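PDB 3U07: DUF1254 domain-containing protein from Vibrio parahaemolyticus, which is of unknown function, its sequence combining a DUF1254 and a DUF1214 region and carrying a probable signal peptide consistent with export from the cytoplasm. Local coordinates for residues F408-R413 / Y426-I431. The protein carries 2 engineered substitutions. Residues are numbered along the deposited sequence; the frame is centred on the assembly and turned at random.
Sequences FYAIMR and YQMPEI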
ATOM      1  N   PHE A 408      20.022   8.691 -11.363  1.00 37.54           N
ATOM      2  CA  PHE A 408      19.394   8.102 -10.191  1.00 29.57           C
ATOM      3  C   PHE A 408      18.298   9.020  -9.684  1.00 27.27           C
ATOM      4  O   PHE A 408      18.180  10.168 -10.116  1.00 22.28           O
ATOM      5  CB  PHE A 408      20.434   7.905  -9.084  1.00 28.17           C
ATOM      6  CG  PHE A 408      20.980   9.200  -8.514  1.00 31.52           C
ATOM      7  CD1 PHE A 408      20.366   9.813  -7.425  1.00 27.85           C
ATOM      8  CD2 PHE A 408      22.108   9.804  -9.075  1.00 23.90           C
ATOM      9  CE1 PHE A 408      20.866  11.006  -6.895  1.00 31.85           C
ATOM     10  CE2 PHE A 408      22.618  10.995  -8.556  1.00 26.55           C
ATOM     11  CZ  PHE A 408      21.997  11.598  -7.464  1.00 31.03           C
ATOM     12  N   TYR A 409      17.468   8.497  -8.790  1.00 29.98           N
ATOM     13  CA  TYR A 409      16.434   9.310  -8.179  1.00 30.11           C
ATOM     14  C   TYR A 409      16.429   8.972  -6.702  1.00 30.81           C
ATOM     15  O   TYR A 409      16.921   7.918  -6.292  1.00 34.64           O
ATOM     16  CB  TYR A 409      15.054   9.074  -8.802  1.00 31.03           C
ATOM     17  CG  TYR A 409      14.535   7.656  -8.756  1.00 40.31           C
ATOM     18  CD1 TYR A 409      14.905   6.727  -9.728  1.00 40.14           C
ATOM     19  CD2 TYR A 409      13.635   7.255  -7.765  1.00 34.66           C
ATOM     20  CE1 TYR A 409      14.387   5.434  -9.718  1.00 43.18           C
ATOM     21  CE2 TYR A 409      13.112   5.963  -7.742  1.00 35.53           C
ATOM     22  CZ  TYR A 409      13.492   5.059  -8.723  1.00 44.75           C
ATOM     23  OH  TYR A 409      12.986   3.780  -8.716  1.00 38.29           O
ATOM     24  N   ALA A 410      15.901   9.880  -5.896  1.00 28.87           N
ATOM     25  CA  ALA A 410      15.857   9.668  -4.464  1.00 22.68           C
ATOM     26  C   ALA A 410      14.416   9.646  -4.000  1.00 23.79           C
ATOM     27  O   ALA A 410      13.605  10.456  -4.442  1.00 25.42           O
ATOM     28  CB  ALA A 410      16.627  10.786  -3.746  1.00 20.25           C
ATOM     29  N   ILE A 411      14.103   8.699  -3.121  1.00 27.00           N
ATOM     30  CA  ILE A 411      12.762   8.572  -2.562  1.00 24.59           C
ATOM     31  C   ILE A 411      12.825   8.859  -1.067  1.00 22.94           C
ATOM     32  O   ILE A 411      13.537   8.177  -0.333  1.00 24.81           O
ATOM     33  CB  ILE A 411      12.197   7.145  -2.730  1.00 24.88           C
ATOM     34  CG1 ILE A 411      11.911   6.850  -4.206  1.00 25.95           C
ATOM     35  CG2 ILE A 411      10.942   6.987  -1.871  1.00 21.49           C
ATOM     36  CD1 ILE A 411      10.794   7.680  -4.807  1.00 30.49           C
HETATM   37  N   MSE A 412      12.096   9.873  -0.616  1.00 22.78           N
HETATM   38  CA  MSE A 412      12.075  10.190   0.805  1.00 26.82           C
HETATM   39  C   MSE A 412      10.781   9.611   1.386  1.00 27.27           C
HETATM   40  O   MSE A 412       9.699   9.779   0.818  1.00 20.76           O
HETATM   41  CB  MSE A 412      12.129  11.703   1.028  1.00 24.67           C
HETATM   42  CG  MSE A 412      12.387  12.096   2.480  1.00 35.77           C
HETATM   43 SE   MSE A 412      12.814  13.985   2.706  0.77 39.20          SE
HETATM   44  CE  MSE A 412      14.108  14.128   1.294  1.00 26.92           C
ATOM     45  N   ARG A 413      10.899   8.907   2.504  1.00 22.77           N
ATOM     46  CA  ARG A 413       9.733   8.305   3.138  1.00 31.81           C
ATOM     47  C   ARG A 413       9.478   8.903   4.517  1.00 23.96           C
ATOM     48  O   ARG A 413      10.411   9.178   5.275  1.00 24.42           O
ATOM     49  CB  ARG A 413       9.915   6.785   3.223  1.00 30.16           C
ATOM     50  CG  ARG A 413       9.939   6.114   1.852  1.00 25.50           C
ATOM     51  CD  ARG A 413      10.027   4.603   1.953  1.00 29.76           C
ATOM     52  NE  ARG A 413       9.802   3.964   0.656  1.00 34.66           N
ATOM     53  CZ  ARG A 413      10.758   3.678  -0.224  1.00 35.26           C
ATOM     54  NH1 ARG A 413      12.023   3.968   0.044  1.00 28.83           N
ATOM     55  NH2 ARG A 413      10.446   3.105  -1.379  1.00 37.21           N
ATOM     56  N   TYR A 426       4.027  20.044   1.928  1.00 25.13           N
ATOM     57  CA  TYR A 426       5.460  19.959   2.199  1.00 26.39           C
ATOM     58  C   TYR A 426       6.213  19.529   0.946  1.00 26.59           C
ATOM     59  O   TYR A 426       5.822  18.576   0.274  1.00 28.91           O
ATOM     60  CB  TYR A 426       5.723  18.947   3.314  1.00 22.84           C
ATOM     61  CG  TYR A 426       7.188  18.646   3.554  1.00 24.83           C
ATOM     62  CD1 TYR A 426       7.963  19.449   4.393  1.00 26.24           C
ATOM     63  CD2 TYR A 426       7.790  17.534   2.968  1.00 25.97           C
ATOM     64  CE1 TYR A 426       9.299  19.145   4.649  1.00 20.22           C
ATOM     65  CE2 TYR A 426       9.123  17.222   3.215  1.00 23.88           C
ATOM     66  CZ  TYR A 426       9.869  18.028   4.058  1.00 24.08           C
ATOM     67  OH  TYR A 426      11.176  17.697   4.334  1.00 32.10           O
ATOM     68  N   GLN A 427       7.300  20.228   0.640  1.00 29.60           N
ATOM     69  CA  GLN A 427       8.104  19.908  -0.532  1.00 32.84           C
ATOM     70  C   GLN A 427       9.398  19.224  -0.115  1.00 28.63           C
ATOM     71  O   GLN A 427      10.002  19.574   0.893  1.00 26.95           O
ATOM     72  CB  GLN A 427       8.423  21.183  -1.319  1.00 38.66           C
ATOM     73  CG  GLN A 427       7.196  21.916  -1.837  1.00 42.52           C
ATOM     74  CD  GLN A 427       6.422  21.100  -2.853  1.00 49.26           C
ATOM     75  OE1 GLN A 427       6.893  20.869  -3.968  1.00 56.39           O
ATOM     76  NE2 GLN A 427       5.229  20.652  -2.472  1.00 42.14           N
HETATM   77  N   MSE A 428       9.820  18.241  -0.894  1.00 22.67           N
HETATM   78  CA  MSE A 428      11.045  17.531  -0.585  1.00 24.71           C
HETATM   79  C   MSE A 428      12.244  18.473  -0.645  1.00 25.81           C
HETATM   80  O   MSE A 428      12.342  19.301  -1.547  1.00 27.04           O
HETATM   81  CB  MSE A 428      11.257  16.398  -1.574  1.00 26.86           C
HETATM   82  CG  MSE A 428      12.369  15.472  -1.160  1.00 32.81           C
HETATM   83 SE   MSE A 428      12.529  13.994  -2.341  0.71 33.02          SE
HETATM   84  CE  MSE A 428      14.398  13.591  -2.026  1.00 21.57           C
ATOM     85  N   PRO A 429      13.166  18.366   0.325  1.00 24.09           N
ATOM     86  CA  PRO A 429      14.333  19.252   0.292  1.00 23.18           C
ATOM     87  C   PRO A 429      15.023  19.106  -1.066  1.00 23.42           C
ATOM     88  O   PRO A 429      15.031  18.027  -1.659  1.00 24.23           O
ATOM     89  CB  PRO A 429      15.182  18.741   1.457  1.00 22.82           C
ATOM     90  CG  PRO A 429      14.132  18.292   2.447  1.00 28.47           C
ATOM     91  CD  PRO A 429      13.153  17.550   1.552  1.00 27.45           C
ATOM     92  N   GLU A 430      15.592  20.194  -1.564  1.00 23.98           N
ATOM     93  CA  GLU A 430      16.251  20.168  -2.862  1.00 25.90           C
ATOM     94  C   GLU A 430      17.620  19.524  -2.771  1.00 24.50           C
ATOM     95  O   GLU A 430      18.254  19.547  -1.715  1.00 22.88           O
ATOM     96  CB  GLU A 430      16.396  21.594  -3.397  1.00 26.31           C
ATOM     97  CG  GLU A 430      15.103  22.398  -3.392  1.00 32.60           C
ATOM     98  CD  GLU A 430      15.235  23.743  -4.094  1.00 37.47           C
ATOM     99  OE1 GLU A 430      16.187  24.487  -3.790  1.00 37.94           O
ATOM    100  OE2 GLU A 430      14.381  24.060  -4.945  1.00 42.91           O
ATOM    101  N   ILE A 431      18.071  18.911  -3.858  1.00 22.19           N
ATOM    102  CA  ILE A 431      19.403  18.339  -3.844  1.00 24.34           C
ATOM    103  C   ILE A 431      20.217  19.190  -4.821  1.00 21.90           C
ATOM    104  O   ILE A 431      19.887  19.320  -6.000  1.00 23.61           O
ATOM    105  CB  ILE A 431      19.396  16.820  -4.187  1.00 34.99           C
ATOM    106  CG1 ILE A 431      18.849  16.566  -5.578  1.00 51.68           C
ATOM    107  CG2 ILE A 431      18.492  16.077  -3.193  1.00 28.89           C
ATOM    108  CD1 ILE A 431      18.213  15.189  -5.687  1.00 59.87           C
TER
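Met412 and Met428, both modelled as selenomethionine, reach for each other from the strand 408-413 and the loop 426-431, and their side chains pass at a slant. In each, CG stands anti to the backbone N (chi1 -169° and -170°), which sends the chain out from its backbone toward the other segment. Met428 stays extended beyond CG. Its SE lies 4.1 Å from CB of Met412, and Met428 CE reaches on to Ala410, 4.0 Å from Ala410 CB. Met412 bends at its last torsion (chi3 -47°), turning its methyl alongside the Met428 thioether, where it meets CG and CE rather than SE. Packing there is tight: Met412 CE is 3.3 Å from Met428 CG and 3.4 Å from Met428 CE. The same methyl meets the Pro429 ring, approaching to 3.6 Å from CD, with the side chain and ring crossing nearly at right angles. SE of Met412 lies 3.8 Å from Pro429 CD, and 4.4 Å from OH of Tyr426. No hydrogen bond links the two segments; the loop is tied instead to the neighbouring strand 315-319, where Arg317 NH2 bonds to Tyr426 O and Met428 packs on Ser319. The arrangement is apolar packing of an irregular connection over one face of the antiparallel sheet containing strand 408-417; the loop also packs on strand 334-340 and leads into the mixed sheet at its edge strand 432-434.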